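Local structure of stress-induced-phosphoprotein 1 (Caenorhabditis elegans, 4GCN) at residues 22-27 and 52-57; 44-49 and 83-88; 14-19 and 29-34. The protein binds Hsp70 and Hsp90 as a co-chaperone, inhibits the ATPase of Hsp90, promotes longevity and thermotolerance and plays a role in gonad development in the worm. All coordinates share one frame; numbering follows the deposited sequence.

Contact 1: residues 22-27 and 52-57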
loop_
_atom_site.group_PDB
_atom_site.type_symbol
_atom_site.label_atom_id
_atom_site.label_comp_id
_atom_site.label_asym_id
_atom_site.label_seq_id
_atom_site.Cartn_x
_atom_site.Cartn_y
_atom_site.Cartn_z
ATOM N N LYS A 22 6.369 13.415 -9.489
ATOM C CA LYS A 22 5.229 13.993 -8.814
ATOM C C LYS A 22 4.109 14.291 -9.780
ATOM O O LYS A 22 3.307 15.207 -9.547
ATOM C CB LYS A 22 5.615 15.273 -8.074
ATOM C CG LYS A 22 5.948 15.129 -6.627
ATOM C CD LYS A 22 7.224 14.440 -6.325
ATOM C CE LYS A 22 7.793 14.938 -4.979
ATOM N NZ LYS A 22 8.137 13.701 -4.177
ATOM N N ASP A 23 4.003 13.481 -10.827
ATOM C CA ASP A 23 2.879 13.547 -11.690
ATOM C C ASP A 23 1.915 12.487 -11.224
ATOM O O ASP A 23 1.876 11.375 -11.760
ATOM C CB ASP A 23 3.262 13.271 -13.120
ATOM C CG ASP A 23 2.118 13.521 -14.070
ATOM O OD1 ASP A 23 0.937 13.471 -13.641
ATOM O OD2 ASP A 23 2.421 13.720 -15.243
ATOM N N PHE A 24 1.141 12.822 -10.213
ATOM C CA PHE A 24 0.301 11.800 -9.591
ATOM C C PHE A 24 -0.851 11.274 -10.441
ATOM O O PHE A 24 -1.204 10.082 -10.336
ATOM C CB PHE A 24 -0.214 12.237 -8.214
ATOM C CG PHE A 24 0.880 12.724 -7.274
ATOM C CD1 PHE A 24 1.962 11.964 -7.014
ATOM C CD2 PHE A 24 0.788 13.965 -6.662
ATOM C CE1 PHE A 24 2.967 12.407 -6.145
ATOM C CE2 PHE A 24 1.782 14.417 -5.819
ATOM C CZ PHE A 24 2.875 13.620 -5.567
ATOM N N GLU A 25 -1.443 12.130 -11.258
ATOM C CA GLU A 25 -2.524 11.714 -12.170
ATOM C C GLU A 25 -2.086 10.609 -13.140
ATOM O O GLU A 25 -2.749 9.579 -13.293
ATOM C CB GLU A 25 -3.041 12.923 -12.981
ATOM C CG GLU A 25 -3.877 13.914 -12.196
ATOM C CD GLU A 25 -3.100 14.704 -11.143
ATOM O OE1 GLU A 25 -1.884 14.993 -11.358
ATOM O OE2 GLU A 25 -3.725 15.021 -10.093
ATOM N N LYS A 26 -0.957 10.830 -13.790
ATOM C CA LYS A 26 -0.367 9.897 -14.755
ATOM C C LYS A 26 0.062 8.607 -14.035
ATOM O O LYS A 26 -0.081 7.496 -14.596
ATOM C CB LYS A 26 0.833 10.611 -15.459
ATOM C CG LYS A 26 1.782 9.859 -16.402
ATOM C CD LYS A 26 3.025 10.732 -16.811
ATOM C CE LYS A 26 4.240 10.001 -17.455
ATOM N NZ LYS A 26 5.697 10.185 -16.967
ATOM N N ALA A 27 0.524 8.738 -12.792
ATOM C CA ALA A 27 0.959 7.555 -12.002
ATOM C C ALA A 27 -0.221 6.649 -11.819
ATOM O O ALA A 27 -0.108 5.459 -12.046
ATOM C CB ALA A 27 1.523 7.946 -10.663
ATOM N N TYR A 52 -1.713 7.916 -3.320
ATOM C CA TYR A 52 -2.793 8.553 -2.579
ATOM C C TYR A 52 -2.310 9.239 -1.313
ATOM O O TYR A 52 -2.744 10.314 -1.020
ATOM C CB TYR A 52 -3.930 7.591 -2.228
ATOM C CG TYR A 52 -4.839 7.200 -3.374
ATOM C CD1 TYR A 52 -5.417 8.176 -4.213
ATOM C CD2 TYR A 52 -5.125 5.863 -3.633
ATOM C CE1 TYR A 52 -6.310 7.825 -5.215
ATOM C CE2 TYR A 52 -5.967 5.502 -4.648
ATOM C CZ TYR A 52 -6.526 6.471 -5.448
ATOM O OH TYR A 52 -7.314 6.072 -6.471
ATOM N N PHE A 53 -1.375 8.632 -0.615
ATOM C CA PHE A 53 -0.850 9.189 0.601
ATOM C C PHE A 53 -0.139 10.517 0.317
ATOM O O PHE A 53 -0.376 11.486 1.040
ATOM C CB PHE A 53 0.142 8.189 1.245
ATOM C CG PHE A 53 0.600 8.581 2.608
ATOM C CD1 PHE A 53 -0.045 8.089 3.711
ATOM C CD2 PHE A 53 1.679 9.426 2.768
ATOM C CE1 PHE A 53 0.370 8.443 4.970
ATOM C CE2 PHE A 53 2.108 9.795 4.012
ATOM C CZ PHE A 53 1.444 9.303 5.118
ATOM N N GLU A 54 0.666 10.567 -0.745
ATOM C CA GLU A 54 1.370 11.836 -1.102
ATOM C C GLU A 54 0.408 12.904 -1.561
ATOM O O GLU A 54 0.699 14.069 -1.335
ATOM C CB GLU A 54 2.542 11.688 -2.104
ATOM C CG GLU A 54 3.471 12.910 -2.112
ATOM C CD GLU A 54 4.852 12.701 -2.724
ATOM O OE1 GLU A 54 5.256 11.538 -2.888
ATOM O OE2 GLU A 54 5.574 13.712 -3.033
ATOM N N GLU A 55 -0.738 12.511 -2.135
ATOM C CA GLU A 55 -1.812 13.419 -2.526
ATOM C C GLU A 55 -2.673 13.906 -1.370
ATOM O O GLU A 55 -3.596 14.728 -1.569
ATOM C CB GLU A 55 -2.759 12.677 -3.500
ATOM C CG GLU A 55 -2.224 12.481 -4.903
ATOM C CD GLU A 55 -3.246 11.797 -5.804
ATOM O OE1 GLU A 55 -3.781 12.459 -6.703
ATOM O OE2 GLU A 55 -3.554 10.627 -5.586
ATOM N N LYS A 56 -2.432 13.354 -0.193
ATOM C CA LYS A 56 -3.232 13.591 1.005
ATOM C C LYS A 56 -4.667 13.042 0.875
ATOM O O LYS A 56 -5.587 13.516 1.541
ATOM C CB LYS A 56 -3.230 15.072 1.387
ATOM C CG LYS A 56 -1.873 15.651 1.698
ATOM C CD LYS A 56 -2.058 17.095 2.114
ATOM C CE LYS A 56 -0.881 17.654 2.872
ATOM N NZ LYS A 56 0.317 17.501 2.030
ATOM N N LYS A 57 -4.839 12.060 -0.003
ATOM C CA LYS A 57 -6.097 11.312 -0.108
ATOM C C LYS A 57 -5.976 10.143 0.850
ATOM O O LYS A 57 -5.775 9.016 0.430
ATOM C CB LYS A 57 -6.304 10.855 -1.579
ATOM C CG LYS A 57 -6.537 12.055 -2.501
ATOM C CD LYS A 57 -6.836 11.705 -3.940
ATOM C CE LYS A 57 -6.855 12.994 -4.732
ATOM N NZ LYS A 57 -7.297 12.742 -6.100
HETATM O O HOH W 1 6.964 11.062 -5.325
#
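The ring of Phe24 rests against Glu54 and Glu55 where helix 24-37 begins and helix 42-54 ends. One face lies under the carbonyl oxygen of Lys22, two residues earlier, 3.9 Å above the plane and over the centre; Glu54 OE2 stands at the edge, in plane. Two methylenes approach obliquely, Glu54 CG at 3.6 Å from Phe24 CZ and Glu55 CG at 3.8 Å from Phe24 CD2. The Glu54 carboxylate is turned 59° from the ring. The CG of Glu54 is anti to the backbone N (chi1 -163°) and the chain runs out straight, which carries the acid past Phe24 to Lys22.

In one of two modelled conformers of Glu54, so that the link may not be constant, Lys22 NZ donates to Glu54 OE2 at 2.8 Å, on the syn lone pair. A water adds a second link in that conformer, accepting from Lys22 NZ at 3.1 Å and donating to Glu54 OE1 at 3.0 Å. Lys22 closes helix 3-20 as the positive-phi residue of a Schellman motif. Glu55 turns its polar end to His28, by OE2, and to Lys57.

The chemistry is that of a surface seam between two predicted TPR repeats: glutamate stems shield an aromatic ring while their charged ends find partners. In one of two modelled conformers, Glu25 OE2 comes to 4.2 Å from Glu55 OE1, like charges that Lys57 and His28 probably ease.

Contact 2: residues 44-49 and 83-88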
loop_
_atom_site.group_PDB
_atom_site.type_symbol
_atom_site.label_atom_id
_atom_site.label_comp_id
_atom_site.label_asym_id
_atom_site.label_seq_id
_atom_site.Cartn_x
_atom_site.Cartn_y
_atom_site.Cartn_z
ATOM N N PHE A 44 0.962 -3.410 -7.085
ATOM C CA PHE A 44 0.223 -2.301 -7.761
ATOM C C PHE A 44 -0.667 -1.566 -6.774
ATOM O O PHE A 44 -0.883 -0.336 -6.896
ATOM C CB PHE A 44 -0.595 -2.793 -8.951
ATOM C CG PHE A 44 0.155 -3.640 -9.939
ATOM C CD1 PHE A 44 1.548 -3.523 -10.123
ATOM C CD2 PHE A 44 -0.533 -4.585 -10.699
ATOM C CE1 PHE A 44 2.212 -4.341 -11.019
ATOM C CE2 PHE A 44 0.114 -5.379 -11.591
ATOM C CZ PHE A 44 1.492 -5.293 -11.739
ATOM N N TYR A 45 -1.252 -2.336 -5.856
ATOM C CA TYR A 45 -2.141 -1.800 -4.810
ATOM C C TYR A 45 -1.384 -0.990 -3.779
ATOM O O TYR A 45 -1.792 0.174 -3.464
ATOM C CB TYR A 45 -2.968 -2.907 -4.181
ATOM C CG TYR A 45 -3.788 -3.656 -5.166
ATOM C CD1 TYR A 45 -5.054 -3.212 -5.546
ATOM C CD2 TYR A 45 -3.347 -4.831 -5.707
ATOM C CE1 TYR A 45 -5.843 -3.929 -6.428
ATOM C CE2 TYR A 45 -4.136 -5.543 -6.586
ATOM C CZ TYR A 45 -5.385 -5.075 -6.952
ATOM O OH TYR A 45 -6.151 -5.767 -7.833
ATOM N N ASN A 46 -0.186 -1.451 -3.440
ATOM C CA ASN A 46 0.658 -0.707 -2.560
ATOM C C ASN A 46 1.148 0.555 -3.266
ATOM O O ASN A 46 1.225 1.591 -2.614
ATOM C CB ASN A 46 1.879 -1.487 -2.033
ATOM C CG ASN A 46 1.541 -2.518 -0.936
ATOM O OD1 ASN A 46 0.562 -2.369 -0.222
ATOM N ND2 ASN A 46 2.397 -3.570 -0.792
ATOM N N ASN A 47 1.504 0.480 -4.566
ATOM C CA ASN A 47 2.029 1.690 -5.234
ATOM C C ASN A 47 0.915 2.719 -5.375
ATOM O O ASN A 47 1.126 3.873 -5.150
ATOM C CB ASN A 47 2.615 1.345 -6.603
ATOM C CG ASN A 47 3.963 0.645 -6.531
ATOM O OD1 ASN A 47 4.609 0.509 -7.543
ATOM N ND2 ASN A 47 4.385 0.218 -5.376
ATOM N N LYS A 48 -0.322 2.308 -5.641
ATOM C CA LYS A 48 -1.422 3.249 -5.697
ATOM C C LYS A 48 -1.700 3.917 -4.331
ATOM O O LYS A 48 -1.936 5.114 -4.268
ATOM C CB LYS A 48 -2.709 2.582 -6.108
ATOM C CG LYS A 48 -2.870 2.519 -7.602
ATOM C CD LYS A 48 -4.288 2.321 -8.021
ATOM C CE LYS A 48 -5.266 3.447 -7.742
ATOM N NZ LYS A 48 -5.565 4.438 -8.821
ATOM N N ALA A 49 -1.582 3.143 -3.264
ATOM C CA ALA A 49 -1.690 3.653 -1.887
ATOM C C ALA A 49 -0.674 4.727 -1.585
ATOM O O ALA A 49 -0.992 5.743 -0.994
ATOM C CB ALA A 49 -1.641 2.479 -0.879
ATOM N N ALA A 83 2.507 -6.713 5.481
ATOM C CA ALA A 83 2.842 -5.873 6.641
ATOM C C ALA A 83 3.017 -4.407 6.256
ATOM O O ALA A 83 2.551 -3.515 6.992
ATOM C CB ALA A 83 4.112 -6.376 7.322
ATOM N N LYS A 84 3.731 -4.153 5.155
ATOM C CA LYS A 84 3.916 -2.776 4.647
ATOM C C LYS A 84 2.583 -2.106 4.359
ATOM O O LYS A 84 2.440 -0.949 4.724
ATOM C CB LYS A 84 4.746 -2.745 3.410
ATOM C CG LYS A 84 4.995 -1.327 2.875
ATOM C CD LYS A 84 6.111 -1.312 1.813
ATOM C CE LYS A 84 5.689 -2.026 0.507
ATOM N NZ LYS A 84 6.833 -2.165 -0.455
ATOM N N ALA A 85 1.613 -2.820 3.773
ATOM C CA ALA A 85 0.316 -2.251 3.489
ATOM C C ALA A 85 -0.332 -1.839 4.789
ATOM O O ALA A 85 -0.961 -0.776 4.863
ATOM C CB ALA A 85 -0.619 -3.221 2.730
ATOM N N MET A 86 -0.210 -2.707 5.786
ATOM C CA MET A 86 -0.807 -2.480 7.102
ATOM C C MET A 86 -0.240 -1.235 7.806
ATOM O O MET A 86 -0.996 -0.397 8.290
ATOM C CB MET A 86 -0.672 -3.734 7.961
ATOM C CG MET A 86 -1.587 -4.845 7.469
ATOM S SD MET A 86 -1.127 -6.354 8.329
ATOM C CE MET A 86 -2.456 -7.465 7.767
ATOM N N SER A 87 1.074 -1.044 7.802
ATOM C CA SER A 87 1.671 0.119 8.412
ATOM C C SER A 87 1.304 1.380 7.648
ATOM O O SER A 87 1.133 2.446 8.248
ATOM C CB SER A 87 3.194 -0.002 8.444
ATOM O OG SER A 87 3.574 -1.349 8.643
ATOM N N ARG A 88 1.233 1.257 6.314
ATOM C CA ARG A 88 0.862 2.425 5.494
ATOM C C ARG A 88 -0.536 2.876 5.858
ATOM O O ARG A 88 -0.811 4.078 6.016
ATOM C CB ARG A 88 0.958 2.147 3.982
ATOM C CG ARG A 88 0.549 3.400 3.175
ATOM C CD ARG A 88 0.964 3.442 1.715
ATOM N NE ARG A 88 2.421 3.531 1.550
ATOM C CZ ARG A 88 3.135 2.621 0.899
ATOM N NH1 ARG A 88 2.557 1.513 0.406
ATOM N NH2 ARG A 88 4.444 2.809 0.759
HETATM O O HOH W 2 4.972 -3.855 -2.572
HETATM O O HOH W 3 0.111 0.146 0.913
#
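The inner wall of this TPR domain, the N-terminal domain of the protein, passes here from the predicted second repeat to the third, with Asn46 and Ala49 of helix 42-54 facing Lys84, Ala85 and Arg88 of helix 79-95. The two segments run nearly parallel, 22° apart, with axes 10.5 Å from each other, as first helices of successive TPRs do. Asn46 turns its amide oxygen to the small Ala85, and OD1 comes to 3.3 Å from Ala85 CB. Two waters link the polar ends: one molecule donates to Asn46 OD1 and accepts from Arg88 NH1, 2.8 Å from each, lying in the guanidinium plane at its edge. A second water accepts from Asn46 ND2 and, weakly, from Lys84 NZ.

Lys84 and Arg88, together with nearby Asn47, Asn16 and Lys12, make a set consistent with the carboxylate clamp by which related Hop domains hold the C-terminal EEVD of a chaperone. Arg88 starts out opposite its backbone N (chi1 180°) and bends at chi3, which lays the chain against helix 42-54: its CD packs 3.8 Å from Ala49 CB, and its NH1 lies 3.9 Å from Asn46 CB.

Contact 3: residues 14-19 and 29-34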
loop_
_atom_site.group_PDB
_atom_site.type_symbol
_atom_site.label_atom_id
_atom_site.label_comp_id
_atom_site.label_asym_id
_atom_site.label_seq_id
_atom_site.Cartn_x
_atom_site.Cartn_y
_atom_site.Cartn_z
ATOM N N LEU A 14 6.079 2.368 -15.759
ATOM C CA LEU A 14 5.657 3.659 -16.299
ATOM C C LEU A 14 4.996 4.487 -15.198
ATOM O O LEU A 14 5.177 5.722 -15.086
ATOM C CB LEU A 14 4.673 3.481 -17.489
ATOM C CG LEU A 14 5.241 2.760 -18.733
ATOM C CD1 LEU A 14 4.226 2.721 -19.873
ATOM C CD2 LEU A 14 6.505 3.424 -19.243
ATOM N N GLY A 15 4.151 3.853 -14.420
ATOM C CA GLY A 15 3.594 4.541 -13.233
ATOM C C GLY A 15 4.656 5.107 -12.261
ATOM O O GLY A 15 4.506 6.251 -11.751
ATOM N N ASN A 16 5.715 4.319 -11.984
ATOM C CA ASN A 16 6.785 4.728 -11.091
ATOM C C ASN A 16 7.483 5.932 -11.680
ATOM O O ASN A 16 7.844 6.819 -10.974
ATOM C CB ASN A 16 7.839 3.633 -10.874
ATOM C CG ASN A 16 7.356 2.407 -10.077
ATOM O OD1 ASN A 16 8.105 1.398 -10.013
ATOM N ND2 ASN A 16 6.161 2.419 -9.519
ATOM N N ALA A 17 7.680 5.972 -12.985
ATOM C CA ALA A 17 8.383 7.116 -13.592
ATOM C C ALA A 17 7.571 8.432 -13.454
ATOM O O ALA A 17 8.144 9.486 -13.220
ATOM C CB ALA A 17 8.786 6.841 -15.068
ATOM N N ALA A 18 6.246 8.354 -13.608
ATOM C CA ALA A 18 5.371 9.496 -13.345
ATOM C C ALA A 18 5.413 9.852 -11.840
ATOM O O ALA A 18 5.457 11.007 -11.463
ATOM C CB ALA A 18 3.948 9.185 -13.772
ATOM N N TYR A 19 5.342 8.831 -10.995
ATOM C CA TYR A 19 5.307 9.028 -9.562
ATOM C C TYR A 19 6.532 9.743 -9.092
ATOM O O TYR A 19 6.421 10.656 -8.280
ATOM C CB TYR A 19 5.183 7.709 -8.831
ATOM C CG TYR A 19 5.226 7.793 -7.309
ATOM C CD1 TYR A 19 4.325 8.579 -6.599
ATOM C CD2 TYR A 19 6.144 7.045 -6.576
ATOM C CE1 TYR A 19 4.339 8.634 -5.198
ATOM C CE2 TYR A 19 6.134 7.080 -5.176
ATOM C CZ TYR A 19 5.245 7.886 -4.510
ATOM O OH TYR A 19 5.283 7.958 -3.159
ATOM N N VAL A 29 -2.993 6.510 -13.669
ATOM C CA VAL A 29 -3.379 5.985 -15.022
ATOM C C VAL A 29 -2.672 4.645 -15.308
ATOM O O VAL A 29 -3.302 3.621 -15.647
ATOM C CB VAL A 29 -3.065 7.003 -16.143
ATOM C CG1 VAL A 29 -2.996 6.329 -17.525
ATOM C CG2 VAL A 29 -4.114 8.126 -16.166
ATOM N N HIS A 30 -1.367 4.672 -15.136
ATOM C CA HIS A 30 -0.543 3.529 -15.364
ATOM C C HIS A 30 -0.729 2.412 -14.366
ATOM O O HIS A 30 -0.790 1.201 -14.741
ATOM C CB HIS A 30 0.900 3.986 -15.429
ATOM C CG HIS A 30 1.244 4.749 -16.733
ATOM N ND1 HIS A 30 1.107 4.184 -17.989
ATOM C CD2 HIS A 30 1.744 6.018 -16.935
ATOM C CE1 HIS A 30 1.485 5.092 -18.934
ATOM N NE2 HIS A 30 1.862 6.214 -18.303
ATOM N N TYR A 31 -0.826 2.749 -13.071
ATOM C CA TYR A 31 -1.013 1.698 -12.051
ATOM C C TYR A 31 -2.359 1.059 -12.263
ATOM O O TYR A 31 -2.518 -0.120 -12.077
ATOM C CB TYR A 31 -0.867 2.255 -10.628
ATOM C CG TYR A 31 0.531 2.720 -10.197
ATOM C CD1 TYR A 31 1.672 2.042 -10.563
ATOM C CD2 TYR A 31 0.678 3.866 -9.399
ATOM C CE1 TYR A 31 2.956 2.466 -10.137
ATOM C CE2 TYR A 31 1.906 4.312 -9.017
ATOM C CZ TYR A 31 3.056 3.611 -9.372
ATOM O OH TYR A 31 4.272 4.041 -8.951
ATOM N N ASP A 32 -3.331 1.847 -12.702
ATOM C CA ASP A 32 -4.685 1.312 -12.990
ATOM C C ASP A 32 -4.628 0.346 -14.158
ATOM O O ASP A 32 -5.288 -0.689 -14.141
ATOM C CB ASP A 32 -5.672 2.450 -13.332
ATOM C CG ASP A 32 -6.135 3.242 -12.065
ATOM O OD1 ASP A 32 -5.886 2.772 -10.929
ATOM O OD2 ASP A 32 -6.717 4.319 -12.228
ATOM N N LYS A 33 -3.843 0.716 -15.156
ATOM C CA LYS A 33 -3.578 -0.154 -16.303
ATOM C C LYS A 33 -2.882 -1.450 -15.834
ATOM O O LYS A 33 -3.212 -2.535 -16.302
ATOM C CB LYS A 33 -2.801 0.561 -17.414
ATOM C CG LYS A 33 -3.692 1.476 -18.260
ATOM C CD LYS A 33 -2.947 1.990 -19.479
ATOM C CE LYS A 33 -3.557 3.261 -20.018
ATOM N NZ LYS A 33 -2.786 3.564 -21.249
ATOM N N ALA A 34 -1.961 -1.316 -14.893
ATOM C CA ALA A 34 -1.306 -2.522 -14.320
ATOM C C ALA A 34 -2.315 -3.489 -13.688
ATOM O O ALA A 34 -2.286 -4.697 -13.953
ATOM C CB ALA A 34 -0.227 -2.128 -13.317
#
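Polar contact between helices 3-20 and 24-37 centres on Asn16 and Tyr31. Asn16 ND2 donates to Tyr31 OH over 2.6 Å, a short bond that is bent to 145°. The oxygen lies in the amide plane, and the amide nitrogen sits at the ring's edge, close to its plane, while the two side chains cross at about a right angle. ND2 also donates, probably, to Asn47 OD1, so the same amide would tie Tyr31 to helix 42-54. His30 turns its ND1 to Glu11, a partner on helix 3-20.

CH-pi and other side-chain contacts carry much of the rest. Leu14 CB sits over the middle of one face of the His30 ring, 3.6 Å from its centroid and almost on the normal, and Leu14 CD1 reaches His30 CE1 at 3.7 Å. Gly15 CA lies over a face of the Tyr31 ring, displaced toward the rim, 4.1 Å from the centroid. Tyr31 keeps its CG opposite the carbonyl carbon (chi1 -68°), and this swings the ring across onto that glycine. Beyond the glycine, Tyr31 OH touches Tyr19 CB at 3.8 Å. A leucine in place of Tyr31 brings no hydroxyl, and would probably leave the Asn16 amide freer to turn and a gap over Gly15 CA.

Close backbone packing completes the contact. Gly15 CA and His30 CA are 4.8 Å apart, and Gly15 N lies 3.4 Å from His30 CB; a beta carbon on Gly15 would run into Tyr31 CE1.

The antiparallel pair, with axes at 160°, is the helix-turn-helix of a single TPR, in which a small residue on the first helix receives an aromatic from the second.

Overall arrangement
Along the chain the segments run 14-19, 22-27, 29-34, 44-49, 52-57 and 83-88. Contact 3 closes before contact 2 opens, whereas contact 1 interleaves with both. Contacts 1 and 3 share helix 24-37, and their centres are about 11 Å apart; contacts 1 and 2 share helix 42-54 at about 14 Å. Between the centres of contacts 2 and 3 the distance is about 15 Å, bridged by the salt bridge of Lys48 with Asp32. Contact 3 lies within the predicted first repeat, contact 1 joins the first to the second, and contact 2, near the chain's centre, joins the second to the third: the successive pairings from which a TPR superhelix and its peptide-binding groove are built.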